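Local coordinates for PqqA binding protein (Xanthomonas campestris pv. campestris, PDB 3G2B), which probably binds the peptide PqqA and presents it to PqqE in the biosynthesis of the cofactor pyrroloquinoline quinone, at residues 42-47 / 63-68; 56-61 / 79-84; 37-42 / 85-90. All coordinates share one frame; numbering follows the deposited sequence.

Contact 1. Residues 42-47 / 63-68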
loop_
_atom_site.group_PDB
_atom_site.type_symbol
_atom_site.label_atom_id
_atom_site.label_comp_id
_atom_site.label_asym_id
_atom_site.label_seq_id
_atom_site.Cartn_x
_atom_site.Cartn_y
_atom_site.Cartn_z
ATOM N N ASP A 42 15.579 -6.694 8.126
ATOM C CA ASP A 42 16.806 -7.359 8.524
ATOM C C ASP A 42 17.901 -6.404 8.948
ATOM O O ASP A 42 18.017 -5.297 8.428
ATOM C CB ASP A 42 17.314 -8.271 7.404
ATOM C CG ASP A 42 17.524 -7.539 6.108
ATOM O OD1 ASP A 42 18.360 -6.613 6.081
ATOM O OD2 ASP A 42 16.854 -7.892 5.113
ATOM N N ASP A 43 18.682 -6.842 9.928
ATOM C CA ASP A 43 19.802 -6.068 10.437
ATOM C C ASP A 43 19.478 -4.618 10.815
ATOM O O ASP A 43 18.635 -4.380 11.675
ATOM C CB ASP A 43 20.947 -6.140 9.421
ATOM C CG ASP A 43 21.449 -7.568 9.216
ATOM O OD1 ASP A 43 22.212 -7.809 8.257
ATOM O OD2 ASP A 43 21.085 -8.457 10.018
ATOM N N ILE A 44 20.131 -3.646 10.186
ATOM C CA ILE A 44 19.893 -2.253 10.556
ATOM C C ILE A 44 18.456 -1.767 10.344
ATOM O O ILE A 44 18.008 -0.853 11.040
ATOM C CB ILE A 44 20.886 -1.297 9.833
ATOM C CG1 ILE A 44 21.170 -0.078 10.719
ATOM C CG2 ILE A 44 20.322 -0.847 8.499
ATOM C CD1 ILE A 44 21.896 -0.412 12.006
ATOM N N ALA A 45 17.731 -2.380 9.408
ATOM C CA ALA A 45 16.342 -1.992 9.141
ATOM C C ALA A 45 15.485 -2.260 10.379
ATOM O O ALA A 45 14.507 -1.557 10.645
ATOM C CB ALA A 45 15.797 -2.772 7.950
ATOM N N LEU A 46 15.850 -3.294 11.127
ATOM C CA LEU A 46 15.136 -3.640 12.349
ATOM C C LEU A 46 15.274 -2.487 13.344
ATOM O O LEU A 46 14.302 -2.072 13.980
ATOM C CB LEU A 46 15.726 -4.924 12.946
ATOM C CG LEU A 46 15.258 -5.311 14.347
ATOM C CD1 LEU A 46 13.740 -5.495 14.346
ATOM C CD2 LEU A 46 15.966 -6.594 14.784
ATOM N N VAL A 47 16.489 -1.959 13.469
ATOM C CA VAL A 47 16.742 -0.859 14.388
ATOM C C VAL A 47 16.047 0.422 13.937
ATOM O O VAL A 47 15.448 1.127 14.745
ATOM C CB VAL A 47 18.257 -0.583 14.522
ATOM C CG1 VAL A 47 18.498 0.501 15.560
ATOM C CG2 VAL A 47 18.984 -1.867 14.913
ATOM N N GLN A 63 22.429 9.640 11.690
ATOM C CA GLN A 63 23.561 10.175 12.441
ATOM C C GLN A 63 23.724 9.404 13.754
ATOM O O GLN A 63 24.833 9.018 14.121
ATOM C CB GLN A 63 23.341 11.662 12.726
ATOM C CG GLN A 63 24.182 12.228 13.880
ATOM C CD GLN A 63 25.674 12.256 13.600
ATOM O OE1 GLN A 63 26.481 12.420 14.520
ATOM N NE2 GLN A 63 26.052 12.114 12.336
ATOM N N THR A 64 22.608 9.173 14.439
ATOM C CA THR A 64 22.605 8.442 15.705
ATOM C C THR A 64 23.115 7.017 15.514
ATOM O O THR A 64 24.038 6.575 16.201
ATOM C CB THR A 64 21.177 8.384 16.304
ATOM O OG1 THR A 64 20.752 9.709 16.652
ATOM C CG2 THR A 64 21.142 7.503 17.546
ATOM N N LEU A 65 22.517 6.297 14.572
ATOM C CA LEU A 65 22.920 4.917 14.320
ATOM C C LEU A 65 24.361 4.780 13.842
ATOM O O LEU A 65 25.075 3.866 14.262
ATOM C CB LEU A 65 21.979 4.265 13.304
ATOM C CG LEU A 65 20.527 4.099 13.759
ATOM C CD1 LEU A 65 19.754 3.298 12.714
ATOM C CD2 LEU A 65 20.492 3.385 15.107
ATOM N N ALA A 66 24.807 5.678 12.970
ATOM C CA ALA A 66 26.174 5.579 12.484
ATOM C C ALA A 66 27.142 5.759 13.650
ATOM O O ALA A 66 28.151 5.064 13.738
ATOM C CB ALA A 66 26.439 6.621 11.393
ATOM N N ALA A 67 26.823 6.682 14.553
ATOM C CA ALA A 67 27.682 6.926 15.704
ATOM C C ALA A 67 27.671 5.722 16.640
ATOM O O ALA A 67 28.718 5.314 17.143
ATOM C CB ALA A 67 27.225 8.178 16.446
ATOM N N GLU A 68 26.490 5.150 16.866
ATOM C CA GLU A 68 26.362 3.991 17.745
ATOM C C GLU A 68 27.085 2.763 17.203
ATOM O O GLU A 68 27.696 2.010 17.961
ATOM C CB GLU A 68 24.889 3.630 17.962
ATOM C CG GLU A 68 24.059 4.715 18.623
ATOM C CD GLU A 68 22.656 4.251 18.967
ATOM O OE1 GLU A 68 22.175 3.275 18.354
ATOM O OE2 GLU A 68 22.025 4.875 19.844
#

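Contact 2. Residues 56-61 / 79-84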
loop_
_atom_site.group_PDB
_atom_site.type_symbol
_atom_site.label_atom_id
_atom_site.label_comp_id
_atom_site.label_asym_id
_atom_site.label_seq_id
_atom_site.Cartn_x
_atom_site.Cartn_y
_atom_site.Cartn_z
ATOM N N GLN A 56 11.957 12.461 15.180
ATOM C CA GLN A 56 13.313 12.417 14.639
ATOM C C GLN A 56 13.254 12.280 13.123
ATOM O O GLN A 56 12.407 11.561 12.594
ATOM C CB GLN A 56 14.071 11.216 15.215
ATOM C CG GLN A 56 14.207 11.227 16.726
ATOM C CD GLN A 56 15.159 12.299 17.214
ATOM O OE1 GLN A 56 14.864 13.021 18.169
ATOM N NE2 GLN A 56 16.317 12.400 16.568
ATOM N N SER A 57 14.156 12.961 12.425
ATOM C CA SER A 57 14.201 12.885 10.967
ATOM C C SER A 57 15.100 11.724 10.578
ATOM O O SER A 57 15.831 11.199 11.419
ATOM C CB SER A 57 14.777 14.173 10.384
ATOM O OG SER A 57 16.152 14.291 10.705
ATOM N N LEU A 58 15.055 11.326 9.309
ATOM C CA LEU A 58 15.900 10.225 8.852
ATOM C C LEU A 58 17.366 10.622 8.992
ATOM O O LEU A 58 18.220 9.783 9.270
ATOM C CB LEU A 58 15.587 9.867 7.397
ATOM C CG LEU A 58 14.144 9.430 7.126
ATOM C CD1 LEU A 58 14.044 8.918 5.685
ATOM C CD2 LEU A 58 13.727 8.340 8.105
ATOM N N ALA A 59 17.655 11.906 8.794
ATOM C CA ALA A 59 19.021 12.393 8.930
ATOM C C ALA A 59 19.485 12.169 10.367
ATOM O O ALA A 59 20.590 11.679 10.604
ATOM C CB ALA A 59 19.087 13.882 8.577
ATOM N N GLN A 60 18.632 12.515 11.327
ATOM C CA GLN A 60 18.966 12.341 12.737
ATOM C C GLN A 60 19.098 10.864 13.089
ATOM O O GLN A 60 20.000 10.469 13.820
ATOM C CB GLN A 60 17.896 12.992 13.615
ATOM C CG GLN A 60 17.893 14.508 13.527
ATOM C CD GLN A 60 16.734 15.137 14.287
ATOM O OE1 GLN A 60 15.569 14.929 13.950
ATOM N NE2 GLN A 60 17.053 15.915 15.319
ATOM N N ILE A 61 18.193 10.048 12.566
ATOM C CA ILE A 61 18.247 8.619 12.843
ATOM C C ILE A 61 19.553 8.029 12.316
ATOM O O ILE A 61 20.205 7.236 12.997
ATOM C CB ILE A 61 17.041 7.890 12.210
ATOM C CG1 ILE A 61 15.760 8.287 12.952
ATOM C CG2 ILE A 61 17.250 6.376 12.270
ATOM C CD1 ILE A 61 14.484 7.778 12.312
ATOM N N ASP A 79 21.053 4.056 3.366
ATOM C CA ASP A 79 20.321 2.853 3.736
ATOM C C ASP A 79 19.007 3.174 4.446
ATOM O O ASP A 79 17.976 2.539 4.186
ATOM C CB ASP A 79 21.205 1.957 4.609
ATOM C CG ASP A 79 22.244 1.192 3.794
ATOM O OD1 ASP A 79 22.503 1.571 2.630
ATOM O OD2 ASP A 79 22.803 0.209 4.315
ATOM N N VAL A 80 19.041 4.163 5.335
ATOM C CA VAL A 80 17.847 4.567 6.069
ATOM C C VAL A 80 16.804 5.119 5.108
ATOM O O VAL A 80 15.625 4.792 5.198
ATOM C CB VAL A 80 18.181 5.640 7.141
ATOM C CG1 VAL A 80 16.896 6.219 7.732
ATOM C CG2 VAL A 80 19.023 5.024 8.239
ATOM N N ILE A 81 17.237 5.961 4.177
ATOM C CA ILE A 81 16.305 6.525 3.214
ATOM C C ILE A 81 15.728 5.441 2.305
ATOM O O ILE A 81 14.534 5.444 2.020
ATOM C CB ILE A 81 16.980 7.619 2.368
ATOM C CG1 ILE A 81 17.344 8.798 3.270
ATOM C CG2 ILE A 81 16.049 8.064 1.250
ATOM C CD1 ILE A 81 18.051 9.941 2.555
ATOM N N GLU A 82 16.571 4.513 1.861
ATOM C CA GLU A 82 16.107 3.429 0.998
ATOM C C GLU A 82 15.031 2.605 1.705
ATOM O O GLU A 82 13.977 2.325 1.131
ATOM C CB GLU A 82 17.275 2.516 0.608
ATOM C CG GLU A 82 16.837 1.235 -0.106
ATOM C CD GLU A 82 17.995 0.296 -0.417
ATOM O OE1 GLU A 82 18.808 0.016 0.492
ATOM O OE2 GLU A 82 18.085 -0.173 -1.572
ATOM N N LEU A 83 15.292 2.226 2.953
ATOM C CA LEU A 83 14.327 1.435 3.715
ATOM C C LEU A 83 13.011 2.173 3.908
ATOM O O LEU A 83 11.931 1.612 3.697
ATOM C CB LEU A 83 14.893 1.078 5.094
ATOM C CG LEU A 83 13.859 0.507 6.074
ATOM C CD1 LEU A 83 13.430 -0.879 5.613
ATOM C CD2 LEU A 83 14.454 0.449 7.474
ATOM N N THR A 84 13.103 3.430 4.325
ATOM C CA THR A 84 11.920 4.240 4.576
ATOM C C THR A 84 11.083 4.403 3.319
ATOM O O THR A 84 9.854 4.394 3.373
ATOM C CB THR A 84 12.321 5.615 5.129
ATOM O OG1 THR A 84 13.143 5.422 6.286
ATOM C CG2 THR A 84 11.089 6.420 5.509
#

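Contact 3. Residues 37-42 / 85-90. With PO4 (phosphate ion), chain B.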
loop_
_atom_site.group_PDB
_atom_site.type_symbol
_atom_site.label_atom_id
_atom_site.label_comp_id
_atom_site.label_asym_id
_atom_site.label_seq_id
_atom_site.Cartn_x
_atom_site.Cartn_y
_atom_site.Cartn_z
ATOM N N ARG A 37 -0.578 -7.951 6.263
ATOM C CA ARG A 37 0.627 -8.169 5.475
ATOM C C ARG A 37 1.847 -8.341 6.366
ATOM O O ARG A 37 1.846 -7.937 7.531
ATOM C CB ARG A 37 0.853 -7.001 4.516
ATOM C CG ARG A 37 -0.197 -6.882 3.418
ATOM C CD ARG A 37 -0.060 -5.549 2.700
ATOM N NE ARG A 37 -0.459 -4.434 3.555
ATOM C CZ ARG A 37 -0.034 -3.184 3.397
ATOM N NH1 ARG A 37 -0.451 -2.229 4.216
ATOM N NH2 ARG A 37 0.823 -2.892 2.428
ATOM N N VAL A 38 2.879 -8.957 5.802
ATOM C CA VAL A 38 4.124 -9.203 6.517
ATOM C C VAL A 38 5.265 -8.615 5.701
ATOM O O VAL A 38 5.397 -8.899 4.508
ATOM C CB VAL A 38 4.359 -10.721 6.705
ATOM C CG1 VAL A 38 5.668 -10.965 7.438
ATOM C CG2 VAL A 38 3.201 -11.331 7.475
ATOM N N VAL A 39 6.076 -7.777 6.340
ATOM C CA VAL A 39 7.209 -7.154 5.674
ATOM C C VAL A 39 8.473 -7.495 6.460
ATOM O O VAL A 39 8.598 -7.140 7.630
ATOM C CB VAL A 39 7.035 -5.616 5.601
ATOM C CG1 VAL A 39 8.244 -4.983 4.947
ATOM C CG2 VAL A 39 5.766 -5.275 4.818
ATOM N N GLU A 40 9.403 -8.192 5.814
ATOM C CA GLU A 40 10.646 -8.594 6.467
ATOM C C GLU A 40 11.605 -7.428 6.697
ATOM O O GLU A 40 11.787 -6.578 5.824
ATOM C CB GLU A 40 11.342 -9.675 5.636
ATOM C CG GLU A 40 12.663 -10.157 6.226
ATOM C CD GLU A 40 13.301 -11.268 5.408
ATOM O OE1 GLU A 40 14.380 -11.757 5.806
ATOM O OE2 GLU A 40 12.727 -11.650 4.365
ATOM N N LEU A 41 12.206 -7.401 7.884
ATOM C CA LEU A 41 13.165 -6.367 8.277
ATOM C C LEU A 41 14.445 -7.076 8.692
ATOM O O LEU A 41 14.407 -7.968 9.532
ATOM C CB LEU A 41 12.654 -5.584 9.485
ATOM C CG LEU A 41 11.459 -4.647 9.373
ATOM C CD1 LEU A 41 11.129 -4.082 10.751
ATOM C CD2 LEU A 41 11.791 -3.532 8.407
ATOM N N ASP A 42 15.579 -6.694 8.126
ATOM C CA ASP A 42 16.806 -7.359 8.524
ATOM C C ASP A 42 17.901 -6.404 8.948
ATOM O O ASP A 42 18.017 -5.297 8.428
ATOM C CB ASP A 42 17.314 -8.271 7.404
ATOM C CG ASP A 42 17.524 -7.539 6.108
ATOM O OD1 ASP A 42 18.360 -6.613 6.081
ATOM O OD2 ASP A 42 16.854 -7.892 5.113
ATOM N N THR A 85 11.752 4.545 2.180
ATOM C CA THR A 85 11.053 4.676 0.913
ATOM C C THR A 85 10.230 3.409 0.665
ATOM O O THR A 85 9.065 3.484 0.283
ATOM C CB THR A 85 12.045 4.880 -0.240
ATOM O OG1 THR A 85 12.723 6.130 -0.057
ATOM C CG2 THR A 85 11.320 4.887 -1.578
ATOM N N THR A 86 10.840 2.250 0.893
ATOM C CA THR A 86 10.151 0.976 0.705
ATOM C C THR A 86 8.958 0.841 1.649
ATOM O O THR A 86 7.865 0.441 1.233
ATOM C CB THR A 86 11.114 -0.202 0.937
ATOM O OG1 THR A 86 12.136 -0.171 -0.071
ATOM C CG2 THR A 86 10.371 -1.536 0.862
ATOM N N LEU A 87 9.160 1.179 2.919
ATOM C CA LEU A 87 8.072 1.080 3.887
ATOM C C LEU A 87 6.964 2.080 3.577
ATOM O O LEU A 87 5.784 1.814 3.820
ATOM C CB LEU A 87 8.601 1.293 5.310
ATOM C CG LEU A 87 9.638 0.272 5.790
ATOM C CD1 LEU A 87 9.958 0.545 7.265
ATOM C CD2 LEU A 87 9.106 -1.147 5.619
ATOM N N HIS A 88 7.335 3.234 3.036
ATOM C CA HIS A 88 6.342 4.241 2.689
ATOM C C HIS A 88 5.512 3.732 1.511
ATOM O O HIS A 88 4.293 3.883 1.488
ATOM C CB HIS A 88 7.023 5.558 2.311
ATOM C CG HIS A 88 6.061 6.665 2.013
ATOM N ND1 HIS A 88 6.228 7.529 0.953
ATOM C CD2 HIS A 88 4.927 7.055 2.643
ATOM C CE1 HIS A 88 5.237 8.404 0.941
ATOM N NE2 HIS A 88 4.434 8.138 1.954
ATOM N N GLN A 89 6.177 3.116 0.538
ATOM C CA GLN A 89 5.478 2.589 -0.630
ATOM C C GLN A 89 4.448 1.553 -0.201
ATOM O O GLN A 89 3.372 1.447 -0.800
ATOM C CB GLN A 89 6.470 1.950 -1.600
ATOM C CG GLN A 89 7.455 2.930 -2.212
ATOM C CD GLN A 89 8.433 2.253 -3.146
ATOM O OE1 GLN A 89 9.023 1.228 -2.803
ATOM N NE2 GLN A 89 8.621 2.827 -4.329
ATOM N N LYS A 90 4.777 0.807 0.850
ATOM C CA LYS A 90 3.891 -0.229 1.364
ATOM C C LYS A 90 2.788 0.306 2.275
ATOM O O LYS A 90 2.057 -0.470 2.889
ATOM C CB LYS A 90 4.708 -1.308 2.080
ATOM C CG LYS A 90 5.582 -2.130 1.131
ATOM C CD LYS A 90 6.317 -3.242 1.857
ATOM C CE LYS A 90 7.218 -4.040 0.919
ATOM N NZ LYS A 90 6.480 -4.679 -0.211
HETATM P P PO4 B . 2.791 -5.483 -0.102
HETATM O O1 PO4 B . 1.756 -4.295 -0.162
HETATM O O2 PO4 B . 3.959 -5.220 -1.129
HETATM O O3 PO4 B . 3.375 -5.591 1.359
HETATM O O4 PO4 B . 2.069 -6.834 -0.470
#

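Contact 1. Residues 42-47 / 63-68
E68 N donates to T64 O over 2.9 Å, closing the turn of helix 58-68 from which L65 reaches across to I44 and V47 at the start of helix 44-51. The contact itself is apolar and rests on the two methyl branches of one leucine. L65 CD2 lies 3.5 Å from V47 CG1, the closest approach between the segments. Its other methyl, L65 CD1, stands 4.2 Å from I44 CG1 and equally far from the same V47 branch, so the leucine end is shared by two residues one helical turn apart. In each pair the side chains run alongside in opposite senses instead of meeting end on. V47 offers CG1 because this methyl is anti to its backbone N (chi1 -176°), which points it at the leucine end. The pairing joins the first and second helices of the three-helix unit of 44-51, 58-68 and 73-89, consistent with the helix-turn-helix clan to which the family is assigned. L65 also touches V48 and R51 further along helix 44-51, and the third helix closes in through L83 on A45 and through A73 and I76 on A66. Beside this apolar contact, E68 OE1 forms a salt bridge with R51 NH1, a charged tie between the same two helices, while L46 packs on W30 of the second subunit.

Contact 2. Residues 56-61 / 79-84
The first turn of helix 58-68 packs against the middle of helix 73-89 through L58, whose side chain reaches V80, I81 and T84. Almost every part of L58 beyond its backbone is used. Its CB sits 3.9 Å from V80 CG1, and the same valine methyl lies 3.8 Å from L58 CD2. L58 CD1 lies 4.1 Å from I81 CG1, but is nearer still to T84. T84 meets the forked end of the leucine tip to tip: OG1 approaches L58 CD2 to 3.5 Å, and the threonine CB and CG2 lie close to L58 CD1.

A hydroxyl can face these methyls because its polar needs are met elsewhere. With T84 OG1 anti to the carbonyl carbon (chi1 -55°), it bends back along the helix and donates to V80 O at 2.8 Å. That carbonyl oxygen is gripped twice, by T84 N and T84 OG1, which come from opposite faces of its plane. T84 OG1 also bonds to Y52 OH, and the side chain of Y52 touches L58 and I61 as well. Segments of the second subunit add to the cover, S8 on L58 and P13 on T84.

Just ahead of L58, S57 takes the N-cap position. Q60 N donates to S57 OG at 3.1 Å, and S57 N returns a bond of 2.9 Å to Q60 OE1, meeting a lone pair in the carbonyl plane. These reciprocal bonds fix the start of the helix that carries L58, and they are the two halves of a capping box, a classic way of beginning a helix.

Contact 3. Residues 37-42 / 85-90
K90, the residue at which helix 73-89 gives way to loop, sends its side chain from beside the R37 guanidinium, past V39 of strand 29-41, to a bound phosphate. Its CB lies 4.2 Å from R37 NH2. CG passes near phosphate O3, and CD rests 3.6 Å from V39 CG2, so the middle of the lysine chain makes an apolar contact with the strand. The chain, extended up to CE, which also passes near phosphate O2, bends about its last bond (chi4 -59°), and NZ donates to O2 at 2.7 Å.

The backbone of K90 is held as well. R37 NH2 donates to K90 O at 2.8 Å, 16° out of the guanidinium plane, with a weak second bond from NH1 to the same oxygen. R37 NH2 also reaches phosphate O1, which lies in the guanidinium plane at its edge, 3.1 Å away. One nitrogen thus spans the end of the helix and the anion, and its two bonds should limit rotation of the guanidinium. Deeper in, V39 CG1 meets L87 CD2 at 4.0 Å, the two side chains crossing at a slant, while L92 touches both R37 and V39.

R16 NH1 and R91 NH1 of the second subunit also bond to the phosphate, which probably came from the crystallisation liquor. Residues 37-41 pair antiparallel with a strand of that subunit, continuing the sheet across the interface. Together these features form a basic anion site where a helix end meets an intersubunit beta-sheet.

How the contacts relate
Along the chain, strand 29-41 is followed by helices 44-51, 58-68 and 73-89. In contact 3 the end of the last helix comes back against the strand and closes a loop in which contacts 1 and 2 are nested, their own segments alternating. Contacts 1 and 2 have centres about 9 Å apart, share helix 58-68 and touch through A45 and L83. Contact 3 lies about 14 Å from contact 2, along helix 73-89, and about 16 Å from contact 1, with which it shares D42. L41 of contact 3 touches both others, packing on L46 of contact 1 and L83 of contact 2. The helical unit is thereby joined to the strand that pairs with the second subunit in the crystal.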